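Local coordinates for HAD hydrolase, family IA, variant 3 (Entamoeba histolytica, PDB 6W04), which binds magnesium and is probably a hydrolase of the haloacid dehalogenase superfamily, its substrate not established, at residues 1-6 against 155-160; 29-34 against 53-58. One frame throughout, in Å; residues are numbered along the deposited sequence.

Interaction 1: 1-6 against 155-160; sequences MEAVLF and KKLGVS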
loop_
_atom_site.group_PDB
_atom_site.type_symbol
_atom_site.label_atom_id
_atom_site.label_comp_id
_atom_site.label_asym_id
_atom_site.label_seq_id
_atom_site.Cartn_x
_atom_site.Cartn_y
_atom_site.Cartn_z
ATOM N N MET A 1 -12.895 5.981 17.600
ATOM C CA MET A 1 -12.386 5.704 16.259
ATOM C C MET A 1 -13.455 5.984 15.209
ATOM O O MET A 1 -14.560 5.453 15.279
ATOM C CB MET A 1 -11.910 4.256 16.150
ATOM C CG MET A 1 -11.561 3.843 14.733
ATOM S SD MET A 1 -10.904 2.170 14.580
ATOM C CE MET A 1 -12.241 1.208 15.266
ATOM N N GLU A 2 -13.122 6.822 14.230
ATOM C CA GLU A 2 -14.103 7.233 13.238
ATOM C C GLU A 2 -13.986 6.476 11.923
ATOM O O GLU A 2 -14.996 6.330 11.227
ATOM C CB GLU A 2 -13.999 8.745 12.982
ATOM C CG GLU A 2 -14.522 9.582 14.155
ATOM C CD GLU A 2 -14.453 11.084 13.916
ATOM O OE1 GLU A 2 -14.330 11.499 12.751
ATOM O OE2 GLU A 2 -14.528 11.856 14.899
ATOM N N ALA A 3 -12.801 5.974 11.578
ATOM C CA ALA A 3 -12.626 5.286 10.311
ATOM C C ALA A 3 -11.355 4.456 10.354
ATOM O O ALA A 3 -10.498 4.632 11.224
ATOM C CB ALA A 3 -12.575 6.270 9.134
ATOM N N VAL A 4 -11.263 3.534 9.401
ATOM C CA VAL A 4 -10.056 2.762 9.128
ATOM C C VAL A 4 -9.637 3.026 7.692
ATOM O O VAL A 4 -10.456 2.916 6.773
ATOM C CB VAL A 4 -10.282 1.254 9.334
ATOM C CG1 VAL A 4 -9.014 0.474 8.994
ATOM C CG2 VAL A 4 -10.782 0.976 10.739
ATOM N N LEU A 5 -8.365 3.351 7.489
ATOM C CA LEU A 5 -7.842 3.600 6.147
ATOM C C LEU A 5 -6.827 2.506 5.854
ATOM O O LEU A 5 -5.793 2.429 6.525
ATOM C CB LEU A 5 -7.212 4.994 6.062
ATOM C CG LEU A 5 -8.069 6.092 6.720
ATOM C CD1 LEU A 5 -7.366 7.467 6.691
ATOM C CD2 LEU A 5 -9.466 6.148 6.061
ATOM N N PHE A 6 -7.135 1.633 4.888
ATOM C CA PHE A 6 -6.221 0.553 4.514
ATOM C C PHE A 6 -5.327 0.946 3.338
ATOM O O PHE A 6 -5.825 1.273 2.250
ATOM C CB PHE A 6 -6.971 -0.711 4.094
ATOM C CG PHE A 6 -7.838 -1.333 5.166
ATOM C CD1 PHE A 6 -7.331 -2.331 5.985
ATOM C CD2 PHE A 6 -9.180 -0.997 5.269
ATOM C CE1 PHE A 6 -8.141 -2.957 6.944
ATOM C CE2 PHE A 6 -9.995 -1.599 6.240
ATOM C CZ PHE A 6 -9.477 -2.579 7.062
ATOM N N LYS A 155 -11.147 12.828 4.293
ATOM C CA LYS A 155 -12.135 13.780 3.798
ATOM C C LYS A 155 -13.194 13.083 2.951
ATOM O O LYS A 155 -14.372 13.457 2.991
ATOM C CB LYS A 155 -11.446 14.888 2.999
ATOM C CG LYS A 155 -12.399 15.878 2.336
ATOM C CD LYS A 155 -11.624 17.019 1.688
ATOM C CE LYS A 155 -12.456 17.786 0.678
ATOM N NZ LYS A 155 -11.628 18.822 -0.006
ATOM N N LYS A 156 -12.796 12.063 2.185
ATOM C CA LYS A 156 -13.765 11.306 1.394
ATOM C C LYS A 156 -14.769 10.588 2.289
ATOM O O LYS A 156 -15.954 10.502 1.959
ATOM C CB LYS A 156 -13.038 10.306 0.489
ATOM C CG LYS A 156 -13.834 9.838 -0.711
ATOM C CD LYS A 156 -14.023 10.946 -1.729
ATOM C CE LYS A 156 -14.674 10.434 -2.995
ATOM N NZ LYS A 156 -14.843 11.520 -3.986
ATOM N N LEU A 157 -14.320 10.078 3.435
ATOM C CA LEU A 157 -15.238 9.417 4.353
ATOM C C LEU A 157 -15.945 10.396 5.281
ATOM O O LEU A 157 -16.827 9.976 6.041
ATOM C CB LEU A 157 -14.493 8.364 5.171
ATOM C CG LEU A 157 -13.938 7.183 4.373
ATOM C CD1 LEU A 157 -13.296 6.161 5.309
ATOM C CD2 LEU A 157 -15.047 6.547 3.547
ATOM N N GLY A 158 -15.596 11.679 5.229
ATOM C CA GLY A 158 -16.258 12.674 6.052
ATOM C C GLY A 158 -15.910 12.595 7.521
ATOM O O GLY A 158 -16.744 12.937 8.363
ATOM N N VAL A 159 -14.691 12.166 7.846
ATOM C CA VAL A 159 -14.262 11.916 9.214
ATOM C C VAL A 159 -13.022 12.758 9.506
ATOM O O VAL A 159 -12.385 13.300 8.608
ATOM C CB VAL A 159 -13.971 10.422 9.467
ATOM C CG1 VAL A 159 -15.233 9.582 9.251
ATOM C CG2 VAL A 159 -12.824 9.942 8.558
ATOM N N SER A 160 -12.689 12.862 10.787
ATOM C CA SER A 160 -11.508 13.590 11.222
ATOM C C SER A 160 -10.299 12.662 11.182
ATOM O O SER A 160 -10.358 11.542 11.701
ATOM C CB SER A 160 -11.715 14.155 12.631
ATOM O OG SER A 160 -10.531 14.009 13.398
#

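Interaction 2: 29-34 against 53-58; sequences RIRGTP and EHILNK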
loop_
_atom_site.group_PDB
_atom_site.type_symbol
_atom_site.label_atom_id
_atom_site.label_comp_id
_atom_site.label_asym_id
_atom_site.label_seq_id
_atom_site.Cartn_x
_atom_site.Cartn_y
_atom_site.Cartn_z
ATOM N N ARG A 29 15.342 -7.727 -19.225
ATOM C CA ARG A 29 14.952 -7.342 -20.575
ATOM C C ARG A 29 15.746 -6.137 -21.051
ATOM O O ARG A 29 16.179 -6.096 -22.208
ATOM C CB ARG A 29 13.454 -7.032 -20.624
ATOM C CG ARG A 29 12.582 -8.260 -20.379
ATOM C CD ARG A 29 11.087 -7.946 -20.466
ATOM N NE ARG A 29 10.299 -9.133 -20.124
ATOM C CZ ARG A 29 8.971 -9.187 -20.132
ATOM N NH1 ARG A 29 8.276 -8.109 -20.464
ATOM N NH2 ARG A 29 8.342 -10.324 -19.813
ATOM N N ILE A 30 15.968 -5.175 -20.160
ATOM C CA ILE A 30 16.536 -3.882 -20.534
ATOM C C ILE A 30 18.050 -3.921 -20.527
ATOM O O ILE A 30 18.707 -3.546 -21.506
ATOM C CB ILE A 30 16.012 -2.771 -19.595
ATOM C CG1 ILE A 30 14.524 -2.522 -19.842
ATOM C CG2 ILE A 30 16.849 -1.465 -19.820
ATOM C CD1 ILE A 30 13.792 -1.864 -18.674
ATOM N N ARG A 31 18.640 -4.351 -19.420
ATOM C CA ARG A 31 20.091 -4.330 -19.320
ATOM C C ARG A 31 20.729 -5.685 -19.578
ATOM O O ARG A 31 21.954 -5.754 -19.746
ATOM C CB ARG A 31 20.512 -3.778 -17.943
ATOM C CG ARG A 31 20.430 -4.779 -16.786
ATOM C CD ARG A 31 20.764 -4.115 -15.447
ATOM N NE ARG A 31 20.829 -5.114 -14.395
ATOM C CZ ARG A 31 21.159 -4.899 -13.122
ATOM N NH1 ARG A 31 21.440 -3.682 -12.674
ATOM N NH2 ARG A 31 21.209 -5.929 -12.283
ATOM N N GLY A 32 19.939 -6.760 -19.667
ATOM C CA GLY A 32 20.490 -8.065 -19.960
ATOM C C GLY A 32 20.757 -8.938 -18.749
ATOM O O GLY A 32 21.157 -10.094 -18.920
ATOM N N THR A 33 20.594 -8.411 -17.532
ATOM C CA THR A 33 20.770 -9.194 -16.318
ATOM C C THR A 33 19.706 -8.753 -15.325
ATOM O O THR A 33 19.400 -7.554 -15.234
ATOM C CB THR A 33 22.157 -9.025 -15.681
ATOM O OG1 THR A 33 22.338 -7.663 -15.302
ATOM C CG2 THR A 33 23.255 -9.433 -16.648
ATOM N N PRO A 34 19.122 -9.693 -14.579
ATOM C CA PRO A 34 18.145 -9.319 -13.551
ATOM C C PRO A 34 18.818 -8.609 -12.384
ATOM O O PRO A 34 20.032 -8.704 -12.174
ATOM C CB PRO A 34 17.551 -10.669 -13.110
ATOM C CG PRO A 34 18.530 -11.692 -13.493
ATOM C CD PRO A 34 19.396 -11.135 -14.612
ATOM N N GLU A 53 15.819 4.186 -13.626
ATOM C CA GLU A 53 17.107 4.866 -13.698
ATOM C C GLU A 53 18.237 3.980 -13.193
ATOM O O GLU A 53 19.339 4.007 -13.742
ATOM C CB GLU A 53 17.069 6.186 -12.911
ATOM C CG GLU A 53 16.126 7.204 -13.584
ATOM C CD GLU A 53 15.934 8.465 -12.771
ATOM O OE1 GLU A 53 16.098 8.398 -11.533
ATOM O OE2 GLU A 53 15.660 9.520 -13.384
ATOM N N HIS A 54 17.997 3.208 -12.133
ATOM C CA HIS A 54 19.016 2.258 -11.694
ATOM C C HIS A 54 19.330 1.250 -12.793
ATOM O O HIS A 54 20.503 0.968 -13.076
ATOM C CB HIS A 54 18.570 1.509 -10.443
ATOM C CG HIS A 54 19.573 0.498 -9.984
ATOM N ND1 HIS A 54 20.614 0.822 -9.141
ATOM C CD2 HIS A 54 19.725 -0.810 -10.286
ATOM C CE1 HIS A 54 21.357 -0.253 -8.929
ATOM N NE2 HIS A 54 20.828 -1.261 -9.603
ATOM N N ILE A 55 18.292 0.700 -13.418
ATOM C CA ILE A 55 18.461 -0.347 -14.426
ATOM C C ILE A 55 19.190 0.193 -15.653
ATOM O O ILE A 55 20.089 -0.461 -16.194
ATOM C CB ILE A 55 17.084 -0.934 -14.796
ATOM C CG1 ILE A 55 16.529 -1.754 -13.613
ATOM C CG2 ILE A 55 17.185 -1.759 -16.105
ATOM C CD1 ILE A 55 15.013 -2.064 -13.685
ATOM N N LEU A 56 18.822 1.392 -16.113
ATOM C CA LEU A 56 19.547 2.034 -17.207
ATOM C C LEU A 56 20.891 2.609 -16.768
ATOM O O LEU A 56 21.746 2.889 -17.620
ATOM C CB LEU A 56 18.687 3.152 -17.816
ATOM C CG LEU A 56 17.390 2.699 -18.473
ATOM C CD1 LEU A 56 16.456 3.890 -18.617
ATOM C CD2 LEU A 56 17.687 2.056 -19.830
ATOM N N ASN A 57 21.100 2.772 -15.463
ATOM C CA ASN A 57 22.232 3.518 -14.909
ATOM C C ASN A 57 22.298 4.920 -15.499
ATOM O O ASN A 57 23.361 5.398 -15.905
ATOM C CB ASN A 57 23.558 2.777 -15.108
ATOM C CG ASN A 57 24.627 3.240 -14.136
ATOM O OD1 ASN A 57 24.317 3.642 -13.011
ATOM N ND2 ASN A 57 25.889 3.234 -14.576
ATOM N N LYS A 58 21.154 5.603 -15.511
ATOM C CA LYS A 58 21.112 6.955 -16.059
ATOM C C LYS A 58 19.844 7.648 -15.583
ATOM O O LYS A 58 18.775 7.052 -15.591
ATOM C CB LYS A 58 21.151 6.912 -17.590
ATOM C CG LYS A 58 21.175 8.218 -18.291
ATOM C CD LYS A 58 21.410 7.985 -19.769
ATOM C CE LYS A 58 21.755 9.269 -20.467
ATOM N NZ LYS A 58 22.423 8.986 -21.760
HETATM O O HOH W 1 22.188 -1.197 -13.817
#

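Interaction 1: 1-6 against 155-160
The start of strand 3-7 meets the end of helix 148-157 and the turn after it, the touching parts running 117° apart, with E2 and V159 nearest at 6.2 Å between their CA atoms. G158 has positive phi and closes the helix in a Schellman motif. The turn brings V159 and S160 over to the strand. The E2 side chain passes alongside V159, each pointing the other way. Its CG lies beside the backbone N (chi1 -72°), and the chain is extended beyond it. This carries the carboxylate past V159, where E2 OE1 comes 3.5 Å from V159 CB. E2 OE1 then accepts the backbone N-H of S160. The bond is 2.9 Å from S160 N to E2 OE1 and nearly straight. The donor comes on the syn side of the carboxylate, 29° out of its plane.

Deeper in, the contact is apolar. A3 CB touches V159 CG2 at 3.7 Å and L157 CD1 at 3.9 Å. L157 CD1 also meets L5 CD2 at 3.9 Å. S160 OG turns to H163 and S162 instead. Strand 164-168 adds C164 against both A3 and V159, and T106 of strand 105-112 touches L5 and L157. The helix end thus packs on one face of the parallel sheet of this Rossmann-like HAD core. One charged acceptor holds the main chain just past the helix, where E2 and S160 are partly exposed. Methyl groups make the deeper side of the contact between the two segments, so the polar grip and the apolar packing are kept apart.

Interaction 2: 29-34 against 53-58
I30, near the end of helix 16-31, packs on I55 and L56 of helix 48-56. Its CG2 branch does most of the touching. I30 CG2 lies 3.7 Å from I55 CG2, and the two isoleucine side chains cross at about a right angle. The same I30 CG2 reaches L56 CD2 at 3.6 Å. Beside this apolar patch the aliphatic part of R31 rests against the carbonyl of I55, with R31 CB 3.8 Å from I55 O.

R31 ends near the H54 ring, with R31 NH1 4.0 Å from H54 NE2 and the two planes 46° apart. No direct hydrogen bond joins the segments. A water does so instead: it accepts from R31 NH1 in the guanidinium plane and donates to H54 O.

The guanidinium is also held by its own loop. R31 CG is tucked in between N and C of its own backbone (chi1 79°), and the chain runs extended to NE, alongside the loop at T33. There R31 NE gives a 2.9 Å bond to T33 O, and R31 NH2 gives a 3.0 Å bond to P34 O. Both donors stand above the plane of the carbonyl they meet. E39 ties the two sides together, with a salt bridge to R31 NH2 and a hydrogen bond to H54 NE2. W23 and A27 of helix 16-31 cover more of I55. G32 and N57, both with positive phi, follow the two helices, and N57 is the C-prime residue of a Schellman motif. This is helix-end packing in an all-helical part of the chain, consistent with the cap domain of HAD hydrolases.

Interaction 2 is nested in the chain loop that interaction 1 closes, yet their centres are 41 Å apart, on opposite sides of the chain's centre. Strand 3-7 and helix 16-31 are neighbours in sequence, but interaction 2 lies at the far end of the helix. Interaction 1 joins helix to sheet and is partly buried. Its L5 side chain lies about 12 Å from the bound magnesium ion. Interaction 2 joins two helices at the surface, away from the annotated sites. The polar link is direct in 1-6 against 155-160, but passes through water and a shared glutamate in 29-34 against 53-58. Apolar packing takes part in both.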